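PDB 2ZWS: neutral ceramidase from Pseudomonas aeruginosa, which hydrolyses the N-acyl linkage of ceramides to release sphingosine and a free fatty acid, and also catalyses the reverse synthesis, with one zinc ion bound per subunit. Local coordinates for residues 44-49 and 135-140; 254-259 and 273-278; 425-430 and 478-483. One frame throughout, in Å; residues are numbered along the deposited sequence. Where two conformers were deposited one is given.

Contact 1: residues 44-49 and 135-140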
loop_
_atom_site.group_PDB
_atom_site.type_symbol
_atom_site.label_atom_id
_atom_site.label_comp_id
_atom_site.label_asym_id
_atom_site.label_seq_id
_atom_site.Cartn_x
_atom_site.Cartn_y
_atom_site.Cartn_z
ATOM N N ALA A 44 -8.112 -4.892 -7.698
ATOM C CA ALA A 44 -7.838 -4.752 -9.132
ATOM C C ALA A 44 -9.047 -4.256 -9.877
ATOM O O ALA A 44 -10.186 -4.725 -9.624
ATOM C CB ALA A 44 -7.408 -6.090 -9.726
ATOM N N PHE A 45 -8.790 -3.364 -10.835
ATOM C CA PHE A 45 -9.862 -2.736 -11.619
ATOM C C PHE A 45 -9.455 -2.895 -13.065
ATOM O O PHE A 45 -8.527 -2.237 -13.537
ATOM C CB PHE A 45 -9.983 -1.245 -11.278
ATOM C CG PHE A 45 -10.324 -0.995 -9.841
ATOM C CD1 PHE A 45 -9.348 -1.132 -8.842
ATOM C CD2 PHE A 45 -11.637 -0.677 -9.466
ATOM C CE1 PHE A 45 -9.666 -0.908 -7.502
ATOM C CE2 PHE A 45 -11.961 -0.450 -8.111
ATOM C CZ PHE A 45 -10.976 -0.559 -7.143
ATOM N N VAL A 46 -10.135 -3.810 -13.741
ATOM C CA VAL A 46 -9.903 -4.019 -15.169
ATOM C C VAL A 46 -10.902 -3.172 -15.923
ATOM O O VAL A 46 -12.094 -3.227 -15.598
ATOM C CB VAL A 46 -10.127 -5.528 -15.558
ATOM C CG1 VAL A 46 -9.979 -5.705 -17.047
ATOM C CG2 VAL A 46 -9.113 -6.397 -14.849
ATOM N N ILE A 47 -10.435 -2.404 -16.910
ATOM C CA ILE A 47 -11.337 -1.580 -17.715
ATOM C C ILE A 47 -11.113 -1.888 -19.176
ATOM O O ILE A 47 -9.979 -1.946 -19.630
ATOM C CB ILE A 47 -11.082 -0.066 -17.490
ATOM C CG1 ILE A 47 -11.131 0.277 -15.997
ATOM C CG2 ILE A 47 -12.092 0.785 -18.290
ATOM C CD1 ILE A 47 -10.599 1.671 -15.702
ATOM N N GLU A 48 -12.191 -2.084 -19.917
ATOM C CA GLU A 48 -12.078 -2.368 -21.344
ATOM C C GLU A 48 -12.966 -1.426 -22.113
ATOM O O GLU A 48 -14.086 -1.125 -21.695
ATOM C CB GLU A 48 -12.591 -3.758 -21.686
ATOM C CG GLU A 48 -11.924 -4.911 -21.052
ATOM C CD GLU A 48 -12.160 -6.191 -21.852
ATOM O OE1 GLU A 48 -13.313 -6.456 -22.306
ATOM O OE2 GLU A 48 -11.184 -6.945 -22.022
ATOM N N GLU A 49 -12.476 -0.978 -23.256
ATOM C CA GLU A 49 -13.271 -0.115 -24.101
ATOM C C GLU A 49 -14.142 -1.054 -24.920
ATOM O O GLU A 49 -13.646 -2.000 -25.517
ATOM C CB GLU A 49 -12.341 0.713 -24.990
ATOM C CG GLU A 49 -12.890 2.067 -25.397
ATOM C CD GLU A 49 -12.034 2.735 -26.458
ATOM O OE1 GLU A 49 -10.777 2.511 -26.502
ATOM O OE2 GLU A 49 -12.632 3.493 -27.257
ATOM N N GLU A 135 -6.834 -11.875 -11.803
ATOM C CA GLU A 135 -7.582 -13.047 -12.267
ATOM C C GLU A 135 -9.045 -12.956 -11.856
ATOM O O GLU A 135 -9.959 -13.261 -12.656
ATOM C CB GLU A 135 -6.945 -14.299 -11.691
ATOM C CG GLU A 135 -5.607 -14.573 -12.300
ATOM C CD GLU A 135 -4.968 -15.832 -11.731
ATOM O OE1 GLU A 135 -5.220 -16.171 -10.553
ATOM O OE2 GLU A 135 -4.200 -16.470 -12.466
ATOM N N ARG A 136 -9.280 -12.543 -10.608
ATOM C CA ARG A 136 -10.639 -12.401 -10.120
ATOM C C ARG A 136 -11.371 -11.283 -10.840
ATOM O O ARG A 136 -12.525 -11.447 -11.221
ATOM C CB ARG A 136 -10.688 -12.195 -8.610
ATOM C CG ARG A 136 -10.209 -13.421 -7.883
ATOM C CD ARG A 136 -10.056 -13.197 -6.391
ATOM N NE ARG A 136 -9.946 -14.487 -5.698
ATOM C CZ ARG A 136 -9.797 -14.620 -4.380
ATOM N NH1 ARG A 136 -9.705 -13.547 -3.601
ATOM N NH2 ARG A 136 -9.722 -15.837 -3.838
ATOM N N ALA A 137 -10.700 -10.152 -11.030
ATOM C CA ALA A 137 -11.291 -9.033 -11.732
ATOM C C ALA A 137 -11.664 -9.375 -13.167
ATOM O O ALA A 137 -12.771 -9.073 -13.597
ATOM C CB ALA A 137 -10.385 -7.805 -11.677
ATOM N N GLN A 138 -10.750 -9.995 -13.905
ATOM C CA GLN A 138 -11.034 -10.298 -15.297
ATOM C C GLN A 138 -12.121 -11.359 -15.467
ATOM O O GLN A 138 -12.762 -11.391 -16.519
ATOM C CB GLN A 138 -9.770 -10.689 -16.032
ATOM C CG GLN A 138 -9.248 -12.056 -15.636
ATOM C CD GLN A 138 -7.914 -12.388 -16.261
ATOM O OE1 GLN A 138 -7.458 -13.534 -16.194
ATOM N NE2 GLN A 138 -7.282 -11.397 -16.877
ATOM N N ALA A 139 -12.356 -12.186 -14.447
ATOM C CA ALA A 139 -13.433 -13.206 -14.503
ATOM C C ALA A 139 -14.801 -12.596 -14.172
ATOM O O ALA A 139 -15.844 -13.279 -14.272
ATOM C CB ALA A 139 -13.118 -14.344 -13.538
ATOM N N ARG A 140 -14.817 -11.317 -13.793
ATOM C CA ARG A 140 -16.042 -10.625 -13.398
ATOM C C ARG A 140 -16.352 -9.423 -14.301
ATOM O O ARG A 140 -17.080 -8.510 -13.914
ATOM C CB ARG A 140 -15.965 -10.202 -11.922
ATOM C CG ARG A 140 -15.909 -11.397 -10.962
ATOM C CD ARG A 140 -15.490 -10.988 -9.571
ATOM N NE ARG A 140 -15.590 -12.104 -8.622
ATOM C CZ ARG A 140 -14.794 -13.180 -8.608
ATOM N NH1 ARG A 140 -13.834 -13.349 -9.516
ATOM N NH2 ARG A 140 -14.993 -14.132 -7.697
#
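Ala137 meets the strand through a single methyl group, which sits between two residues that both turn their side chains toward the helix. Ala137 CB lies 4.0 Å from Ala44 CB and 3.7 Å from Ala44 O, so it rests against the main chain of Ala44 as well as its side chain. From further along the strand, Val46 CG2 reaches Ala137 CB at 3.7 Å. That branch is placed by chi1 of 176°, which sends CG1 opposite the backbone N of Val46 and leaves CG2 beside that N, facing the helix; Val46 CG2 also comes within 4.1 Å of Gln138 N. No hydrogen bond crosses the interface, and the contact, 142 Å² of buried surface, is mainly van der Waals packing of methyl groups. The short alanines let the backbones come close, with Ala44 CA and Ala137 CA 6.1 Å apart. The motif is a helix laid on one face of a mixed beta sheet: strand 41-49 runs between strands 5-13 and 55-61, and the C-terminal part of helix 120-138 packs against it. Phe45, between the two contacting residues, points to the other face, where its ring meets Phe187. Val46 rests also on Val57 and Leu141. Arg140 NH1 donates to Arg136 O at 2.9 Å, with an N-H...O angle of 150° and the acceptor close to the guanidinium plane. Outward again, Glu135 pairs with Lys81 in a salt bridge, and Arg136 with Glu556.

Contact 2: residues 254-259 and 273-278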
loop_
_atom_site.group_PDB
_atom_site.type_symbol
_atom_site.label_atom_id
_atom_site.label_comp_id
_atom_site.label_asym_id
_atom_site.label_seq_id
_atom_site.Cartn_x
_atom_site.Cartn_y
_atom_site.Cartn_z
ATOM N N ASN A 254 -6.099 14.100 15.616
ATOM C CA ASN A 254 -7.483 13.731 15.892
ATOM C C ASN A 254 -7.972 14.407 17.163
ATOM O O ASN A 254 -7.702 13.945 18.282
ATOM C CB ASN A 254 -7.633 12.221 16.020
ATOM C CG ASN A 254 -9.029 11.808 16.409
ATOM O OD1 ASN A 254 -9.978 12.607 16.368
ATOM N ND2 ASN A 254 -9.175 10.537 16.769
ATOM N N LEU A 255 -8.651 15.535 16.986
ATOM C CA LEU A 255 -9.142 16.319 18.120
ATOM C C LEU A 255 -10.656 16.209 18.268
ATOM O O LEU A 255 -11.292 17.075 18.857
ATOM C CB LEU A 255 -8.685 17.778 18.001
ATOM C CG LEU A 255 -7.156 17.949 17.942
ATOM C CD1 LEU A 255 -6.794 19.440 17.790
ATOM C CD2 LEU A 255 -6.436 17.344 19.156
ATOM N N LYS A 256 -11.230 15.107 17.784
ATOM C CA LYS A 256 -12.640 14.824 17.986
ATOM C C LYS A 256 -12.967 14.767 19.487
ATOM O O LYS A 256 -12.108 14.384 20.283
ATOM C CB LYS A 256 -12.978 13.472 17.355
ATOM C CG LYS A 256 -13.129 13.520 15.847
ATOM C CD LYS A 256 -14.436 14.217 15.434
ATOM C CE LYS A 256 -15.644 13.300 15.575
ATOM N NZ LYS A 256 -16.871 13.983 15.110
ATOM N N PRO A 257 -14.196 15.164 19.872
ATOM C CA PRO A 257 -14.574 15.228 21.289
ATOM C C PRO A 257 -14.205 13.974 22.076
ATOM O O PRO A 257 -14.382 12.836 21.587
ATOM C CB PRO A 257 -16.096 15.411 21.236
ATOM C CG PRO A 257 -16.330 16.136 19.951
ATOM C CD PRO A 257 -15.314 15.566 18.994
ATOM N N GLY A 258 -13.661 14.192 23.268
ATOM C CA GLY A 258 -13.354 13.118 24.212
ATOM C C GLY A 258 -12.097 12.333 23.899
ATOM O O GLY A 258 -11.797 11.329 24.561
ATOM N N SER A 259 -11.365 12.771 22.879
ATOM C CA SER A 259 -10.140 12.084 22.503
ATOM C C SER A 259 -8.929 12.979 22.679
ATOM O O SER A 259 -8.977 14.170 22.357
ATOM C CB SER A 259 -10.237 11.556 21.061
ATOM O OG SER A 259 -9.902 12.549 20.098
ATOM N N GLY A 273 -9.530 7.460 8.442
ATOM C CA GLY A 273 -10.199 6.673 7.408
ATOM C C GLY A 273 -11.605 7.142 7.126
ATOM O O GLY A 273 -12.005 7.279 5.964
ATOM N N LEU A 274 -12.360 7.394 8.180
ATOM C CA LEU A 274 -13.741 7.864 7.999
ATOM C C LEU A 274 -13.803 9.218 7.309
ATOM O O LEU A 274 -14.712 9.453 6.509
ATOM C CB LEU A 274 -14.490 7.934 9.323
ATOM C CG LEU A 274 -14.905 6.572 9.874
ATOM C CD1 LEU A 274 -15.473 6.744 11.274
ATOM C CD2 LEU A 274 -15.912 5.869 8.974
ATOM N N ARG A 275 -12.857 10.108 7.611
ATOM C CA ARG A 275 -12.850 11.426 6.957
ATOM C C ARG A 275 -12.661 11.292 5.448
ATOM O O ARG A 275 -13.370 11.930 4.658
ATOM C CB ARG A 275 -11.786 12.340 7.568
ATOM C CG ARG A 275 -12.149 12.760 8.983
ATOM C CD ARG A 275 -11.075 13.591 9.620
ATOM N NE ARG A 275 -11.378 13.759 11.041
ATOM C CZ ARG A 275 -10.668 14.473 11.908
ATOM N NH1 ARG A 275 -9.574 15.131 11.527
ATOM N NH2 ARG A 275 -11.057 14.513 13.183
ATOM N N GLN A 276 -11.789 10.367 5.055
ATOM C CA GLN A 276 -11.554 10.101 3.618
ATOM C C GLN A 276 -12.759 9.436 2.997
ATOM O O GLN A 276 -13.194 9.819 1.910
ATOM C CB GLN A 276 -10.318 9.226 3.406
ATOM C CG GLN A 276 -9.042 9.953 3.812
ATOM C CD GLN A 276 -7.855 9.051 3.748
ATOM O OE1 GLN A 276 -7.301 8.850 2.682
ATOM N NE2 GLN A 276 -7.471 8.473 4.879
ATOM N N PHE A 277 -13.289 8.426 3.683
ATOM C CA PHE A 277 -14.465 7.733 3.202
ATOM C C PHE A 277 -15.608 8.718 2.945
ATOM O O PHE A 277 -16.274 8.644 1.904
ATOM C CB PHE A 277 -14.970 6.680 4.198
ATOM C CG PHE A 277 -16.370 6.256 3.895
ATOM C CD1 PHE A 277 -16.626 5.397 2.838
ATOM C CD2 PHE A 277 -17.436 6.817 4.574
ATOM C CE1 PHE A 277 -17.956 5.059 2.473
ATOM C CE2 PHE A 277 -18.749 6.490 4.238
ATOM C CZ PHE A 277 -19.016 5.622 3.177
ATOM N N ALA A 278 -15.859 9.619 3.904
ATOM C CA ALA A 278 -17.056 10.460 3.821
ATOM C C ALA A 278 -16.989 11.337 2.571
ATOM O O ALA A 278 -17.973 11.496 1.851
ATOM C CB ALA A 278 -17.251 11.272 5.073
HETATM O O HOH W 1 -9.040 16.709 14.251
#
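An Asx turn followed by a type II beta turn shapes the loop 254-259, which leads from strand 249-251, carrying the probable nucleophile Ser250, toward helix 265-286; Arg275 reaches back from that helix to touch it. The Asx turn closes where Lys256 N donates to Asn254 OD1 at 3.1 Å, with an N-H...O angle of 161°. Arg275 is extended from CG to NE, and it is the terminal NH2 that meets the loop. Lys256 CG approaches Arg275 NH2 at the edge of the guanidinium, in its plane, at 3.5 Å, a van der Waals contact of a methylene with the guanidinium edge; the two side chains slide past each other in opposite directions. The lysine bends twice, at chi2 (-73°) and chi3, and Lys256 NZ finishes 6.1 Å from Arg275 NH2. These like charges are not in contact, and Glu271, which forms a salt bridge with Arg275 NE and also touches the Lys256 side chain, probably moderates them. Asn254 OD1 stands 3.9 Å from Arg275 NH2, its amide plane nearly perpendicular to the guanidinium. No direct hydrogen bond joins the segments; instead water 1, in the guanidinium plane, accepts from Arg275 NH2 at 3.2 Å and from Leu255 N. Arg275 NH1 is hydrogen-bonded to Asn155 O, so the guanidinium is tied to separate parts of the chain. In the beta turn, Gly258 takes the positive phi, and Lys256 O accepts from both Ser259 N at 3.1 Å and Ser259 OG at 2.9 Å, the two donors approaching the same face of its carbonyl plane.

Contact 3: residues 425-430 and 478-483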
loop_
_atom_site.group_PDB
_atom_site.type_symbol
_atom_site.label_atom_id
_atom_site.label_comp_id
_atom_site.label_asym_id
_atom_site.label_seq_id
_atom_site.Cartn_x
_atom_site.Cartn_y
_atom_site.Cartn_z
ATOM N N GLN A 425 -1.265 18.418 -17.885
ATOM C CA GLN A 425 -2.546 18.956 -18.346
ATOM C C GLN A 425 -2.346 19.967 -19.494
ATOM O O GLN A 425 -3.111 19.961 -20.464
ATOM C CB GLN A 425 -3.355 19.566 -17.184
ATOM C CG GLN A 425 -4.705 20.193 -17.619
ATOM C CD GLN A 425 -5.654 19.193 -18.240
ATOM O OE1 GLN A 425 -6.239 18.348 -17.556
ATOM N NE2 GLN A 425 -5.818 19.288 -19.545
ATOM N N ALA A 426 -1.326 20.815 -19.394
ATOM C CA ALA A 426 -1.055 21.777 -20.484
ATOM C C ALA A 426 -0.716 21.046 -21.786
ATOM O O ALA A 426 -1.227 21.405 -22.845
ATOM C CB ALA A 426 0.050 22.782 -20.079
ATOM N N ALA A 427 0.112 20.008 -21.704
ATOM C CA ALA A 427 0.508 19.237 -22.874
ATOM C C ALA A 427 -0.642 18.409 -23.443
ATOM O O ALA A 427 -0.711 18.180 -24.653
ATOM C CB ALA A 427 1.707 18.347 -22.554
ATOM N N SER A 428 -1.546 17.963 -22.577
ATOM C CA SER A 428 -2.635 17.061 -22.994
ATOM C C SER A 428 -3.983 17.689 -23.356
ATOM O O SER A 428 -4.873 16.992 -23.860
ATOM C CB SER A 428 -2.851 16.004 -21.908
ATOM O OG SER A 428 -1.670 15.251 -21.732
ATOM N N GLU A 429 -4.128 18.991 -23.112
ATOM C CA GLU A 429 -5.392 19.683 -23.354
ATOM C C GLU A 429 -5.892 19.453 -24.790
ATOM O O GLU A 429 -7.072 19.144 -25.018
ATOM C CB GLU A 429 -5.178 21.175 -23.143
ATOM C CG GLU A 429 -6.224 21.869 -22.302
ATOM C CD GLU A 429 -7.554 22.060 -22.996
ATOM O OE1 GLU A 429 -7.581 22.205 -24.245
ATOM O OE2 GLU A 429 -8.589 22.089 -22.280
ATOM N N ALA A 430 -4.982 19.602 -25.753
ATOM C CA ALA A 430 -5.329 19.413 -27.169
ATOM C C ALA A 430 -5.773 18.000 -27.515
ATOM O O ALA A 430 -6.443 17.790 -28.544
ATOM C CB ALA A 430 -4.164 19.828 -28.070
ATOM N N LEU A 478 10.028 13.765 -18.008
ATOM C CA LEU A 478 9.648 12.410 -18.414
ATOM C C LEU A 478 8.142 12.286 -18.645
ATOM O O LEU A 478 7.693 11.696 -19.652
ATOM C CB LEU A 478 10.127 11.401 -17.377
ATOM C CG LEU A 478 11.650 11.250 -17.283
ATOM C CD1 LEU A 478 12.033 10.396 -16.087
ATOM C CD2 LEU A 478 12.268 10.704 -18.549
ATOM N N PHE A 479 7.361 12.807 -17.704
ATOM C CA PHE A 479 5.908 12.787 -17.855
ATOM C C PHE A 479 5.397 13.685 -18.975
ATOM O O PHE A 479 4.435 13.332 -19.670
ATOM C CB PHE A 479 5.224 13.079 -16.517
ATOM C CG PHE A 479 5.163 11.882 -15.603
ATOM C CD1 PHE A 479 4.335 10.803 -15.927
ATOM C CD2 PHE A 479 5.920 11.814 -14.425
ATOM C CE1 PHE A 479 4.256 9.673 -15.108
ATOM C CE2 PHE A 479 5.817 10.650 -13.585
ATOM C CZ PHE A 479 4.982 9.589 -13.953
ATOM N N VAL A 480 5.992 14.869 -19.147
ATOM C CA VAL A 480 5.549 15.728 -20.253
ATOM C C VAL A 480 5.847 15.059 -21.594
ATOM O O VAL A 480 4.967 15.013 -22.486
ATOM C CB VAL A 480 6.172 17.136 -20.162
ATOM C CG1 VAL A 480 6.025 17.889 -21.504
ATOM C CG2 VAL A 480 5.479 17.886 -19.045
ATOM N N ASP A 481 7.047 14.498 -21.727
ATOM C CA ASP A 481 7.413 13.835 -22.979
ATOM C C ASP A 481 6.453 12.663 -23.279
ATOM O O ASP A 481 6.029 12.467 -24.427
ATOM C CB ASP A 481 8.888 13.396 -22.968
ATOM C CG ASP A 481 9.868 14.582 -23.086
ATOM O OD1 ASP A 481 9.410 15.731 -23.296
ATOM O OD2 ASP A 481 11.100 14.358 -22.982
ATOM N N MET A 482 6.066 11.923 -22.233
ATOM C CA MET A 482 5.131 10.804 -22.403
ATOM C C MET A 482 3.756 11.322 -22.817
ATOM O O MET A 482 3.119 10.750 -23.693
ATOM C CB MET A 482 5.036 9.984 -21.117
ATOM C CG MET A 482 4.102 8.781 -21.280
ATOM S SD MET A 482 4.350 7.610 -19.923
ATOM C CE MET A 482 5.907 6.852 -20.422
ATOM N N ALA A 483 3.316 12.426 -22.206
ATOM C CA ALA A 483 2.013 13.026 -22.529
ATOM C C ALA A 483 1.990 13.481 -23.993
ATOM O O ALA A 483 0.985 13.321 -24.697
ATOM C CB ALA A 483 1.731 14.226 -21.604
HETATM O O HOH W 2 -1.587 13.453 -23.756
#
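Ala427 and Ala483 point their methyl groups at one another across the interface of two helices, CB to CB at 4.2 Å, while Ser428 presents its hydroxyl to one side of the same methyl: Ser428 OG lies 3.6 Å from Ala483 CB. Val480, one turn before Ala483, comes alongside, with Val480 CG1 brushing Ala427 CB at 4.5 Å. The side chains are small enough for the backbones to draw together, and Ser428 CA is 6.2 Å from Ala483 CA. This is helix-to-helix packing between the C-terminal end of helix 414-428 and helix 471-488. Phe479 and Met482, on another side of the second helix, reach strand 392-400, and Phe479 also touches Ile420 and Val424, so Phe479 lies against both strand 392-400 and helix 414-428. Ser428 has a chi1 of -61°, which sets OG opposite the carbonyl carbon and beside its own backbone N, facing the seam. Here water 2 donates to Ser428 OG at 2.7 Å and to Ala483 O at 2.7 Å, a water bridge between the segments, which share no direct hydrogen bond. The hydroxyl is also bonded to Glu404 and to Val424 O, one turn earlier in its own helix, and Arg487 NH1 binds Ala427 O nearby. The interface therefore divides by chemistry: three methyl-bearing side chains supply plain van der Waals packing, whereas the buried hydroxyl accepts from the water, and its single proton has two possible acceptors, Glu404 OE1 and Val424 O, which it probably shares or alternates between.

In the fold
Along the chain the three contacts follow in series, each closing before the next opens. Contact 1 sets helix 120-138 against the nine-strand mixed sheet; contact 2 holds the loop after strand 249-251 to helix 265-286; contact 3 pairs helices 414-428 and 471-488, the latter resting on strands 295-303 and 392-400. Their centres lie about 33 Å (1 and 2), 27 Å (1 and 3) and 37 Å (2 and 3) apart, and their nearest atoms never come closer than about 13 Å. They are thus separate packing points: the side chain of Arg275 in contact 2 is about 11 Å from that of the probable nucleophile Ser250, while contact 3 is remote from the annotated sites.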